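Local atomic coordinates of D-alanine--D-alanine ligase (Acinetobacter baumannii ACICU, PDB entry 5D8D), a protein that catalyses the ATP-dependent joining of two D-alanines into D-alanyl-D-alanine, a building block of bacterial peptidoglycan. Residues P136-P141 with V148-V153; W251-A256 with T271-T276; T180-T185 with A256-Q261; R21-D26 with V64-G69. One frame throughout, in Å; residues are numbered along the deposited sequence.

Interaction 1 of 4, residues P136-P141 with V148-V153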
loop_
_atom_site.group_PDB
_atom_site.type_symbol
_atom_site.label_atom_id
_atom_site.label_comp_id
_atom_site.label_asym_id
_atom_site.label_seq_id
_atom_site.Cartn_x
_atom_site.Cartn_y
_atom_site.Cartn_z
ATOM N N PRO A 136 -3.301 -23.349 -20.299
ATOM C CA PRO A 136 -2.969 -21.966 -20.669
ATOM C C PRO A 136 -2.862 -21.001 -19.460
ATOM O O PRO A 136 -3.228 -21.363 -18.336
ATOM C CB PRO A 136 -4.127 -21.574 -21.604
ATOM C CG PRO A 136 -5.067 -22.746 -21.636
ATOM C CD PRO A 136 -4.734 -23.614 -20.469
ATOM N N VAL A 137 -2.334 -19.798 -19.706
ATOM C CA VAL A 137 -2.246 -18.722 -18.693
ATOM C C VAL A 137 -2.815 -17.418 -19.260
ATOM O O VAL A 137 -3.075 -17.303 -20.458
ATOM C CB VAL A 137 -0.791 -18.468 -18.176
ATOM C CG1 VAL A 137 -0.150 -19.758 -17.684
ATOM C CG2 VAL A 137 0.074 -17.792 -19.235
ATOM N N ILE A 138 -2.994 -16.444 -18.376
ATOM C CA ILE A 138 -3.426 -15.102 -18.753
ATOM C C ILE A 138 -2.303 -14.169 -18.314
ATOM O O ILE A 138 -1.818 -14.274 -17.180
ATOM C CB ILE A 138 -4.803 -14.714 -18.137
ATOM C CG1 ILE A 138 -5.133 -13.243 -18.409
ATOM C CG2 ILE A 138 -4.874 -14.971 -16.633
ATOM C CD1 ILE A 138 -6.581 -12.875 -18.158
ATOM N N ILE A 139 -1.880 -13.300 -19.236
ATOM C CA ILE A 139 -0.838 -12.280 -19.003
ATOM C C ILE A 139 -1.544 -10.953 -18.757
ATOM O O ILE A 139 -2.300 -10.495 -19.621
ATOM C CB ILE A 139 0.115 -12.119 -20.235
ATOM C CG1 ILE A 139 0.776 -13.461 -20.632
ATOM C CG2 ILE A 139 1.167 -11.036 -19.987
ATOM C CD1 ILE A 139 1.675 -14.070 -19.574
ATOM N N LYS A 140 -1.312 -10.337 -17.598
ATOM C CA LYS A 140 -1.962 -9.056 -17.274
ATOM C C LYS A 140 -0.987 -8.057 -16.659
ATOM O O LYS A 140 -0.060 -8.467 -15.957
ATOM C CB LYS A 140 -3.212 -9.254 -16.380
ATOM C CG LYS A 140 -3.069 -10.197 -15.192
ATOM C CD LYS A 140 -4.363 -10.308 -14.385
ATOM C CE LYS A 140 -5.417 -11.168 -15.067
ATOM N NZ LYS A 140 -6.574 -11.438 -14.156
ATOM N N PRO A 141 -1.188 -6.741 -16.932
ATOM C CA PRO A 141 -0.360 -5.746 -16.255
ATOM C C PRO A 141 -0.731 -5.762 -14.787
ATOM O O PRO A 141 -1.919 -5.858 -14.450
ATOM C CB PRO A 141 -0.763 -4.419 -16.906
ATOM C CG PRO A 141 -2.175 -4.630 -17.319
ATOM C CD PRO A 141 -2.281 -6.096 -17.694
ATOM N N VAL A 148 -7.636 -3.970 -19.206
ATOM C CA VAL A 148 -6.844 -3.542 -20.354
ATOM C C VAL A 148 -5.526 -4.321 -20.305
ATOM O O VAL A 148 -5.095 -4.725 -19.218
ATOM C CB VAL A 148 -6.618 -1.998 -20.322
ATOM C CG1 VAL A 148 -5.601 -1.594 -19.255
ATOM C CG2 VAL A 148 -6.223 -1.475 -21.695
ATOM N N GLY A 149 -4.922 -4.564 -21.472
ATOM C CA GLY A 149 -3.611 -5.238 -21.571
ATOM C C GLY A 149 -3.586 -6.757 -21.407
ATOM O O GLY A 149 -2.512 -7.376 -21.527
ATOM N N MET A 150 -4.755 -7.356 -21.144
ATOM C CA MET A 150 -4.877 -8.799 -20.904
ATOM C C MET A 150 -4.824 -9.542 -22.239
ATOM O O MET A 150 -5.369 -9.075 -23.253
ATOM C CB MET A 150 -6.175 -9.144 -20.140
ATOM C CG MET A 150 -6.171 -8.740 -18.663
ATOM S SD MET A 150 -7.770 -8.249 -17.968
ATOM C CE MET A 150 -8.357 -9.732 -17.149
ATOM N N SER A 151 -4.134 -10.679 -22.240
ATOM C CA SER A 151 -4.090 -11.572 -23.401
ATOM C C SER A 151 -4.114 -13.016 -22.881
ATOM O O SER A 151 -3.564 -13.307 -21.812
ATOM C CB SER A 151 -2.838 -11.327 -24.270
ATOM O OG SER A 151 -2.177 -10.095 -23.979
ATOM N N LYS A 152 -4.766 -13.909 -23.623
ATOM C CA LYS A 152 -4.765 -15.332 -23.285
ATOM C C LYS A 152 -3.643 -16.072 -24.047
ATOM O O LYS A 152 -3.582 -16.034 -25.282
ATOM C CB LYS A 152 -6.136 -15.965 -23.559
ATOM C CG LYS A 152 -6.401 -17.204 -22.709
ATOM C CD LYS A 152 -7.438 -18.127 -23.322
ATOM C CE LYS A 152 -7.448 -19.462 -22.599
ATOM N NZ LYS A 152 -8.678 -20.238 -22.895
ATOM N N VAL A 153 -2.762 -16.734 -23.291
ATOM C CA VAL A 153 -1.628 -17.479 -23.834
ATOM C C VAL A 153 -1.928 -18.980 -23.783
ATOM O O VAL A 153 -2.050 -19.529 -22.682
ATOM C CB VAL A 153 -0.337 -17.173 -23.031
ATOM C CG1 VAL A 153 0.815 -18.108 -23.422
ATOM C CG2 VAL A 153 0.068 -15.712 -23.215
#
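I139 holds CG1 beside its own backbone N (chi1 -56°), and V153 turns CG1 anti to its N (chi1 171°), which leaves CG2 beside N and sets I139 CG1 against V153 CG2 at 3.5 Å, a tight fit. V137 adds to this buried face by laying CG2 alongside V153 CB. On the other face the M150 chain, bent at chi2 and chi3, runs beside K140, and its methyl CE meets I138 CD1 at 3.7 Å. The backbones are tied by two pairs of bonds: V137 N to V153 O (3.0 Å) and V153 N to V137 O (2.9 Å), then I139 N to S151 O (3.1 Å) and S151 N to I139 O (3.2 Å). Beyond them M150 CA donates a C-H contact to I139 O, and the ring of P141 rests on V148 O. K140 NZ turns to E176 in a salt bridge, and K152 forms a cation-pi contact with W178. I139 and S151 also pack on helix 159-169, at F159 and A162. The arrangement is an antiparallel beta hairpin at the edge of the four-stranded sheet of the ATP-grasp fold, within the predicted ATP-binding region.

Interaction 2 of 4, residues W251-A256 with T271-T276; sequences WGRIDA and TVPGMT
Next to the predicted magnesium site of the ATP-grasp domain, the loop leaving strand 264-270 crosses the start of strand 252-259 at about a right angle, and P273 makes the main contact. Its CD sits over one face of the W251 six-membered ring, 3.7 Å from the centroid and 16° off the ring normal, a CH-pi contact. The indole reaches this place because W251 CG lies between its backbone N and carbonyl carbon (chi1 75°), which swings the far rim of the ring toward the loop. That rim also approaches the proline backbone, with W251 CH2 3.4 Å from P273 O. M275 comes to the same rim obliquely: its CG is 3.8 Å from W251 CH2, and its SD lies 4.9 Å from the ring centroid, a Met-aromatic contact. The proline ring continues onto the strand, where P273 CG meets G252 CA at 3.6 Å and P273 CB touches R253 CD at 4.0 Å. The phi of G252 (143°) suits glycine, since a CB there would jam against the preceding carbonyl.

R253 bends at chi3; its NH2 makes a weak hydrogen bond, part of a salt bridge, to D255 OD1 (2.8 Å), and NE is hydrogen-bonded to T185 OG1. This fixes the guanidinium beside D255, a predicted magnesium ligand. V281 of helix 280-286 and I299 of helix 292-301 also pack on W251 in this buried contact. A CH-pi contact thus joins the loop after N270 to the start of strand 252-259, beside the predicted metal site of the ATP-grasp fold.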
loop_
_atom_site.group_PDB
_atom_site.type_symbol
_atom_site.label_atom_id
_atom_site.label_comp_id
_atom_site.label_asym_id
_atom_site.label_seq_id
_atom_site.Cartn_x
_atom_site.Cartn_y
_atom_site.Cartn_z
ATOM N N TRP A 251 -17.203 0.608 0.220
ATOM C CA TRP A 251 -17.779 0.143 -0.987
ATOM C C TRP A 251 -16.677 -0.222 -1.932
ATOM O O TRP A 251 -15.553 0.047 -1.659
ATOM C CB TRP A 251 -18.691 1.232 -1.538
ATOM C CG TRP A 251 -17.987 2.373 -2.170
ATOM C CD1 TRP A 251 -17.141 3.255 -1.579
ATOM C CD2 TRP A 251 -18.104 2.782 -3.539
ATOM N NE1 TRP A 251 -16.713 4.184 -2.499
ATOM C CE2 TRP A 251 -17.287 3.904 -3.709
ATOM C CE3 TRP A 251 -18.827 2.294 -4.642
ATOM C CZ2 TRP A 251 -17.165 4.553 -4.940
ATOM C CZ3 TRP A 251 -18.702 2.939 -5.876
ATOM C CH2 TRP A 251 -17.885 4.060 -6.006
ATOM N N GLY A 252 -17.020 -0.860 -3.030
ATOM C CA GLY A 252 -16.053 -1.474 -3.926
ATOM C C GLY A 252 -16.571 -2.787 -4.513
ATOM O O GLY A 252 -17.698 -3.219 -4.241
ATOM N N ARG A 253 -15.734 -3.416 -5.314
ATOM C CA ARG A 253 -16.071 -4.666 -5.973
ATOM C C ARG A 253 -14.921 -5.641 -5.780
ATOM O O ARG A 253 -13.746 -5.222 -5.813
ATOM C CB ARG A 253 -16.234 -4.447 -7.458
ATOM C CG ARG A 253 -17.466 -3.663 -7.886
ATOM C CD ARG A 253 -17.427 -3.329 -9.387
ATOM N NE ARG A 253 -16.977 -4.488 -10.145
ATOM C CZ ARG A 253 -16.294 -4.472 -11.282
ATOM N NH1 ARG A 253 -15.988 -3.328 -11.892
ATOM N NH2 ARG A 253 -15.933 -5.640 -11.832
ATOM N N ILE A 254 -15.264 -6.918 -5.593
ATOM C CA ILE A 254 -14.320 -8.003 -5.732
ATOM C C ILE A 254 -14.720 -8.789 -6.951
ATOM O O ILE A 254 -15.895 -9.141 -7.099
ATOM C CB ILE A 254 -14.417 -8.955 -4.551
ATOM C CG1 ILE A 254 -14.126 -8.202 -3.231
ATOM C CG2 ILE A 254 -13.490 -10.160 -4.755
ATOM C CD1 ILE A 254 -12.668 -8.046 -2.882
ATOM N N ASP A 255 -13.767 -9.105 -7.812
ATOM C CA ASP A 255 -14.033 -10.028 -8.923
ATOM C C ASP A 255 -13.565 -11.437 -8.596
ATOM O O ASP A 255 -12.527 -11.644 -7.939
ATOM C CB ASP A 255 -13.343 -9.568 -10.178
ATOM C CG ASP A 255 -13.933 -8.273 -10.732
ATOM O OD1 ASP A 255 -15.024 -7.797 -10.289
ATOM O OD2 ASP A 255 -13.266 -7.734 -11.644
ATOM N N ALA A 256 -14.322 -12.415 -9.064
ATOM C CA ALA A 256 -14.003 -13.811 -8.775
ATOM C C ALA A 256 -14.404 -14.718 -9.937
ATOM O O ALA A 256 -15.175 -14.324 -10.813
ATOM C CB ALA A 256 -14.678 -14.239 -7.484
ATOM N N THR A 271 -11.330 -0.628 -5.549
ATOM C CA THR A 271 -11.653 0.312 -4.446
ATOM C C THR A 271 -12.280 1.661 -4.837
ATOM O O THR A 271 -12.723 2.389 -3.939
ATOM C CB THR A 271 -10.410 0.662 -3.631
ATOM O OG1 THR A 271 -9.412 1.173 -4.508
ATOM C CG2 THR A 271 -9.895 -0.534 -2.923
ATOM N N VAL A 272 -12.268 2.016 -6.125
ATOM C CA VAL A 272 -13.175 3.091 -6.669
ATOM C C VAL A 272 -13.877 2.648 -7.962
ATOM O O VAL A 272 -13.400 2.874 -9.070
ATOM C CB VAL A 272 -12.526 4.539 -6.659
ATOM C CG1 VAL A 272 -11.021 4.538 -6.487
ATOM C CG2 VAL A 272 -12.926 5.425 -7.825
ATOM N N PRO A 273 -15.008 1.950 -7.818
ATOM C CA PRO A 273 -15.707 1.522 -9.009
ATOM C C PRO A 273 -16.400 2.650 -9.756
ATOM O O PRO A 273 -16.708 3.710 -9.176
ATOM C CB PRO A 273 -16.761 0.553 -8.484
ATOM C CG PRO A 273 -16.308 0.159 -7.134
ATOM C CD PRO A 273 -15.552 1.321 -6.605
ATOM N N GLY A 274 -16.657 2.393 -11.037
ATOM C CA GLY A 274 -17.492 3.213 -11.850
ATOM C C GLY A 274 -18.843 3.529 -11.223
ATOM O O GLY A 274 -19.429 2.729 -10.463
ATOM N N MET A 275 -19.268 4.771 -11.465
ATOM C CA MET A 275 -20.598 5.202 -11.193
ATOM C C MET A 275 -21.210 5.786 -12.480
ATOM O O MET A 275 -22.209 6.521 -12.432
ATOM C CB MET A 275 -20.574 6.162 -10.001
ATOM C CG MET A 275 -20.218 5.455 -8.686
ATOM S SD MET A 275 -21.544 4.450 -7.993
ATOM C CE MET A 275 -22.537 5.692 -7.193
ATOM N N THR A 276 -20.649 5.416 -13.634
ATOM C CA THR A 276 -21.304 5.701 -14.898
ATOM C C THR A 276 -22.614 4.914 -15.047
ATOM O O THR A 276 -22.881 3.936 -14.349
ATOM C CB THR A 276 -20.479 5.314 -16.114
ATOM O OG1 THR A 276 -20.498 3.887 -16.261
ATOM C CG2 THR A 276 -19.064 5.841 -16.001
#

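Interaction 3 of 4, residues T180-T185 with A256-Q261; sequences TGREFT and AMQDEQ
R182 and Q258 lie side by side and point the same way, the guanidinium and amide planes only 15° apart, with the amide at the guanidinium edge. F184 shares this face of the sheet: its CZ stands over one face of the R182 guanidinium, offset toward its rim, while F184 CE1 reaches Q258 CB at 3.9 Å. The aromatic ring is turned 85° from the Q258 amide. On the other face E183 crosses M257 obliquely, with M257 SD 3.9 Å from E183 CB. Antiparallel pairing keeps these chains in register: F184 N to A256 O (2.7 Å, nearly straight at 175°), A256 N to F184 O (2.9 Å), Q258 N to R182 O (2.9 Å) and R182 N to Q258 O (3.2 Å). At the exposed end the grip weakens to long bonds from E260 N to T180 O and from T180 OG1 to E260 OE1. L235 of helix 229-245 packs on F184 and A256, and R182 NH2 also bonds G226 O. The chemistry thus divides the contact: a buried end around F184 and A256, with the short, nearly straight F184 N bond, and an exposed end tied by weak, long polar bonds.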
loop_
_atom_site.group_PDB
_atom_site.type_symbol
_atom_site.label_atom_id
_atom_site.label_comp_id
_atom_site.label_asym_id
_atom_site.label_seq_id
_atom_site.Cartn_x
_atom_site.Cartn_y
_atom_site.Cartn_z
ATOM N N THR A 180 -10.758 -22.278 -16.116
ATOM C CA THR A 180 -11.919 -22.295 -16.981
ATOM C C THR A 180 -13.143 -22.176 -16.097
ATOM O O THR A 180 -13.318 -22.963 -15.128
ATOM C CB THR A 180 -12.042 -23.600 -17.783
ATOM O OG1 THR A 180 -12.113 -24.699 -16.862
ATOM C CG2 THR A 180 -10.856 -23.771 -18.755
ATOM N N GLY A 181 -13.978 -21.199 -16.457
ATOM C CA GLY A 181 -15.256 -21.015 -15.810
ATOM C C GLY A 181 -15.927 -19.703 -16.143
ATOM O O GLY A 181 -15.758 -19.148 -17.221
ATOM N N ARG A 182 -16.687 -19.212 -15.179
ATOM C CA ARG A 182 -17.473 -18.000 -15.311
ATOM C C ARG A 182 -16.980 -16.970 -14.289
ATOM O O ARG A 182 -16.569 -17.335 -13.182
ATOM C CB ARG A 182 -18.925 -18.362 -15.039
ATOM C CG ARG A 182 -19.477 -19.413 -16.001
ATOM C CD ARG A 182 -20.933 -19.691 -15.717
ATOM N NE ARG A 182 -21.172 -20.227 -14.381
ATOM C CZ ARG A 182 -22.384 -20.366 -13.831
ATOM N NH1 ARG A 182 -23.480 -20.014 -14.496
ATOM N NH2 ARG A 182 -22.523 -20.875 -12.608
ATOM N N GLU A 183 -17.011 -15.697 -14.673
ATOM C CA GLU A 183 -16.497 -14.605 -13.862
ATOM C C GLU A 183 -17.634 -13.810 -13.271
ATOM O O GLU A 183 -18.604 -13.521 -13.961
ATOM C CB GLU A 183 -15.626 -13.698 -14.710
ATOM C CG GLU A 183 -14.734 -12.801 -13.877
ATOM C CD GLU A 183 -13.853 -11.906 -14.708
ATOM O OE1 GLU A 183 -13.545 -12.314 -15.853
ATOM O OE2 GLU A 183 -13.458 -10.812 -14.191
ATOM N N PHE A 184 -17.501 -13.473 -11.993
ATOM C CA PHE A 184 -18.508 -12.735 -11.235
ATOM C C PHE A 184 -17.942 -11.482 -10.584
ATOM O O PHE A 184 -16.751 -11.436 -10.340
ATOM C CB PHE A 184 -19.083 -13.639 -10.154
ATOM C CG PHE A 184 -19.673 -14.885 -10.704
ATOM C CD1 PHE A 184 -18.869 -15.991 -10.971
ATOM C CD2 PHE A 184 -21.021 -14.943 -11.025
ATOM C CE1 PHE A 184 -19.411 -17.154 -11.495
ATOM C CE2 PHE A 184 -21.572 -16.108 -11.551
ATOM C CZ PHE A 184 -20.768 -17.212 -11.790
ATOM N N THR A 185 -18.780 -10.460 -10.339
ATOM C CA THR A 185 -18.383 -9.326 -9.513
ATOM C C THR A 185 -19.304 -9.234 -8.329
ATOM O O THR A 185 -20.504 -9.449 -8.415
ATOM C CB THR A 185 -18.251 -8.000 -10.284
ATOM O OG1 THR A 185 -17.402 -7.094 -9.555
ATOM C CG2 THR A 185 -19.517 -7.327 -10.487
ATOM N N ALA A 256 -14.322 -12.415 -9.064
ATOM C CA ALA A 256 -14.003 -13.811 -8.775
ATOM C C ALA A 256 -14.404 -14.718 -9.937
ATOM O O ALA A 256 -15.175 -14.324 -10.813
ATOM C CB ALA A 256 -14.678 -14.239 -7.484
ATOM N N MET A 257 -13.828 -15.911 -9.940
ATOM C CA MET A 257 -14.106 -16.983 -10.896
ATOM C C MET A 257 -14.816 -18.147 -10.175
ATOM O O MET A 257 -14.489 -18.444 -9.027
ATOM C CB MET A 257 -12.774 -17.486 -11.440
ATOM C CG MET A 257 -12.762 -17.799 -12.913
ATOM S SD MET A 257 -12.842 -16.315 -13.921
ATOM C CE MET A 257 -11.862 -16.797 -15.361
ATOM N N GLN A 258 -15.785 -18.799 -10.818
ATOM C CA GLN A 258 -16.135 -20.189 -10.435
ATOM C C GLN A 258 -15.637 -21.168 -11.488
ATOM O O GLN A 258 -15.875 -20.953 -12.646
ATOM C CB GLN A 258 -17.629 -20.396 -10.221
ATOM C CG GLN A 258 -17.956 -21.708 -9.462
ATOM C CD GLN A 258 -19.445 -22.061 -9.390
ATOM O OE1 GLN A 258 -19.959 -22.618 -8.376
ATOM N NE2 GLN A 258 -20.149 -21.758 -10.468
ATOM N N ASP A 259 -14.940 -22.232 -11.092
ATOM C CA ASP A 259 -14.391 -23.200 -12.076
ATOM C C ASP A 259 -15.412 -24.272 -12.391
ATOM O O ASP A 259 -16.443 -24.401 -11.700
ATOM C CB ASP A 259 -13.015 -23.827 -11.670
ATOM C CG ASP A 259 -13.055 -24.661 -10.367
ATOM O OD1 ASP A 259 -14.127 -25.112 -9.907
ATOM O OD2 ASP A 259 -11.968 -24.856 -9.774
ATOM N N GLU A 260 -15.117 -25.065 -13.414
ATOM C CA GLU A 260 -16.055 -26.116 -13.834
ATOM C C GLU A 260 -16.244 -27.243 -12.804
ATOM O O GLU A 260 -17.163 -28.021 -12.935
ATOM C CB GLU A 260 -15.708 -26.630 -15.246
ATOM C CG GLU A 260 -16.058 -25.571 -16.299
ATOM C CD GLU A 260 -15.597 -25.872 -17.709
ATOM O OE1 GLU A 260 -14.655 -26.665 -17.885
ATOM O OE2 GLU A 260 -16.159 -25.266 -18.647
ATOM N N GLN A 261 -15.417 -27.294 -11.764
ATOM C CA GLN A 261 -15.637 -28.215 -10.642
ATOM C C GLN A 261 -16.315 -27.548 -9.432
ATOM O O GLN A 261 -16.474 -28.195 -8.397
ATOM C CB GLN A 261 -14.306 -28.876 -10.216
ATOM C CG GLN A 261 -13.676 -29.807 -11.250
ATOM C CD GLN A 261 -13.129 -29.056 -12.476
ATOM O OE1 GLN A 261 -12.313 -28.126 -12.340
ATOM N NE2 GLN A 261 -13.585 -29.444 -13.678
#

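Interaction 4 of 4, residues R21-D26 with V64-G69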
loop_
_atom_site.group_PDB
_atom_site.type_symbol
_atom_site.label_atom_id
_atom_site.label_comp_id
_atom_site.label_asym_id
_atom_site.label_seq_id
_atom_site.Cartn_x
_atom_site.Cartn_y
_atom_site.Cartn_z
ATOM N N ARG A 21 -9.398 9.152 -16.883
ATOM C CA ARG A 21 -10.001 10.451 -16.648
ATOM C C ARG A 21 -11.412 10.594 -17.217
ATOM O O ARG A 21 -12.324 11.085 -16.504
ATOM C CB ARG A 21 -9.097 11.553 -17.234
ATOM C CG ARG A 21 -9.705 12.925 -17.304
ATOM C CD ARG A 21 -8.704 13.967 -17.767
ATOM N NE ARG A 21 -9.391 15.248 -17.829
ATOM C CZ ARG A 21 -9.657 16.034 -16.782
ATOM N NH1 ARG A 21 -9.249 15.731 -15.538
ATOM N NH2 ARG A 21 -10.343 17.141 -16.985
ATOM N N ALA A 22 -11.602 10.191 -18.484
ATOM C CA ALA A 22 -12.920 10.353 -19.151
ATOM C C ALA A 22 -14.023 9.583 -18.425
ATOM O O ALA A 22 -15.093 10.137 -18.181
ATOM C CB ALA A 22 -12.867 9.942 -20.611
ATOM N N VAL A 23 -13.730 8.346 -18.021
ATOM C CA VAL A 23 -14.658 7.556 -17.243
ATOM C C VAL A 23 -14.937 8.264 -15.904
ATOM O O VAL A 23 -16.100 8.314 -15.444
ATOM C CB VAL A 23 -14.144 6.094 -17.035
ATOM C CG1 VAL A 23 -15.119 5.308 -16.200
ATOM C CG2 VAL A 23 -13.987 5.374 -18.375
ATOM N N SER A 24 -13.895 8.841 -15.313
ATOM C CA SER A 24 -14.014 9.541 -14.020
ATOM C C SER A 24 -14.916 10.779 -14.135
ATOM O O SER A 24 -15.803 10.967 -13.299
ATOM C CB SER A 24 -12.631 9.938 -13.495
ATOM O OG SER A 24 -12.697 10.523 -12.211
ATOM N N LEU A 25 -14.727 11.587 -15.186
ATOM C CA LEU A 25 -15.672 12.701 -15.483
ATOM C C LEU A 25 -17.114 12.180 -15.552
ATOM O O LEU A 25 -18.007 12.804 -15.002
ATOM C CB LEU A 25 -15.356 13.403 -16.796
ATOM C CG LEU A 25 -13.963 14.019 -16.860
ATOM C CD1 LEU A 25 -13.674 14.446 -18.273
ATOM C CD2 LEU A 25 -13.838 15.175 -15.892
ATOM N N ASP A 26 -17.334 11.021 -16.176
ATOM C CA ASP A 26 -18.686 10.483 -16.282
ATOM C C ASP A 26 -19.189 10.060 -14.887
ATOM O O ASP A 26 -20.238 10.505 -14.462
ATOM C CB ASP A 26 -18.678 9.364 -17.339
ATOM C CG ASP A 26 -20.009 8.720 -17.552
ATOM O OD1 ASP A 26 -20.957 9.090 -16.874
ATOM O OD2 ASP A 26 -20.098 7.789 -18.393
ATOM N N VAL A 64 -14.237 9.569 -6.751
ATOM C CA VAL A 64 -14.654 8.837 -7.914
ATOM C C VAL A 64 -13.623 9.105 -9.020
ATOM O O VAL A 64 -13.940 9.141 -10.215
ATOM C CB VAL A 64 -16.123 9.231 -8.148
ATOM C CG1 VAL A 64 -16.312 10.232 -9.263
ATOM C CG2 VAL A 64 -17.002 8.026 -8.241
ATOM N N LEU A 65 -12.358 9.217 -8.582
ATOM C CA LEU A 65 -11.178 9.266 -9.448
ATOM C C LEU A 65 -10.736 7.844 -9.712
ATOM O O LEU A 65 -10.274 7.190 -8.819
ATOM C CB LEU A 65 -10.020 9.973 -8.730
ATOM C CG LEU A 65 -10.160 11.455 -8.450
ATOM C CD1 LEU A 65 -9.178 11.924 -7.389
ATOM C CD2 LEU A 65 -9.954 12.234 -9.740
ATOM N N HIS A 66 -10.832 7.377 -10.943
ATOM C CA HIS A 66 -10.389 6.046 -11.261
ATOM C C HIS A 66 -8.932 6.068 -11.718
ATOM O O HIS A 66 -8.478 7.026 -12.373
ATOM C CB HIS A 66 -11.279 5.433 -12.326
ATOM C CG HIS A 66 -12.725 5.601 -12.049
ATOM N ND1 HIS A 66 -13.334 5.063 -10.942
ATOM C CD2 HIS A 66 -13.683 6.282 -12.706
ATOM C CE1 HIS A 66 -14.613 5.376 -10.942
ATOM N NE2 HIS A 66 -14.850 6.123 -11.999
ATOM N N GLY A 67 -8.225 4.991 -11.366
ATOM C CA GLY A 67 -6.839 4.773 -11.760
ATOM C C GLY A 67 -5.809 5.593 -10.984
ATOM O O GLY A 67 -6.074 6.122 -9.907
ATOM N N ARG A 68 -4.631 5.692 -11.584
ATOM C CA ARG A 68 -3.445 6.322 -11.020
ATOM C C ARG A 68 -3.824 7.692 -10.482
ATOM O O ARG A 68 -4.468 8.485 -11.144
ATOM C CB ARG A 68 -2.325 6.323 -12.089
ATOM C CG ARG A 68 -1.053 7.175 -11.919
ATOM C CD ARG A 68 -1.164 8.505 -12.679
ATOM N NE ARG A 68 -0.048 8.829 -13.582
ATOM C CZ ARG A 68 1.014 9.597 -13.286
ATOM N NH1 ARG A 68 1.196 10.136 -12.068
ATOM N NH2 ARG A 68 1.936 9.813 -14.232
ATOM N N GLY A 69 -3.497 7.911 -9.222
ATOM C CA GLY A 69 -3.804 9.156 -8.539
ATOM C C GLY A 69 -4.964 9.030 -7.572
ATOM O O GLY A 69 -4.980 9.684 -6.546
#
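S24 OG donates to V64 O across 2.7 Å, a hydrogen bond from helix 21-37 to the loop after strand 60-63. The hydroxyl reaches it because it is anti to the S24 backbone N (chi1 -176°), directed off the helix toward the carbonyl. The approach is bent, with a C=O...OG angle of 127° and the donor tilted 21° from the carbonyl plane. L65 CA lies 3.4 Å from S24 OG. Beside this bond the H66 imidazole leans on the helix: CD2 is 3.5 Å from S24 CA and 3.9 Å from V23 CG1, and the V23 side chain crosses that of H66 at about a right angle. S24 N and V23 C stand at the ring edge, and V64 O sits above one face.

In the next shell, S24 OG is also reached by G15 N, so two bonds grip the buried hydroxyl. The imidazole is held at both nitrogens, ND1 by V272 O and NE2 by S27 OG, which fixes its rotation. Farther along the loop, G69 O accepts a hydrogen bond from W81 of the second subunit. The contact thus packs the first turn of helix 21-37 against the loop that follows strand 60-63, an outer strand of the three-stranded parallel sheet, just ahead of helix 74-81.

Interactions 2 and 3 share A256 and use successive parts of strand 252-259. They meet at T185, whose OG1 lies 2.6 Å from D255 OD1 and 2.7 Å from R253 NE, beside the predicted magnesium ligands. Interaction 4 links the N-terminal region to the loop of interaction 2: H66 ND1 is 2.9 Å from V272 O, and the two centres are about 13 Å apart. Interaction 1 belongs to a separate sheet, its nearest atoms about 6 Å from interaction 3 and about 8 Å from interaction 2, yet the side chains of K140 and E268, a predicted metal ligand, are about 5 Å apart. This is consistent with ATP-grasp enzymes, whose nucleotide binds between two such sheets.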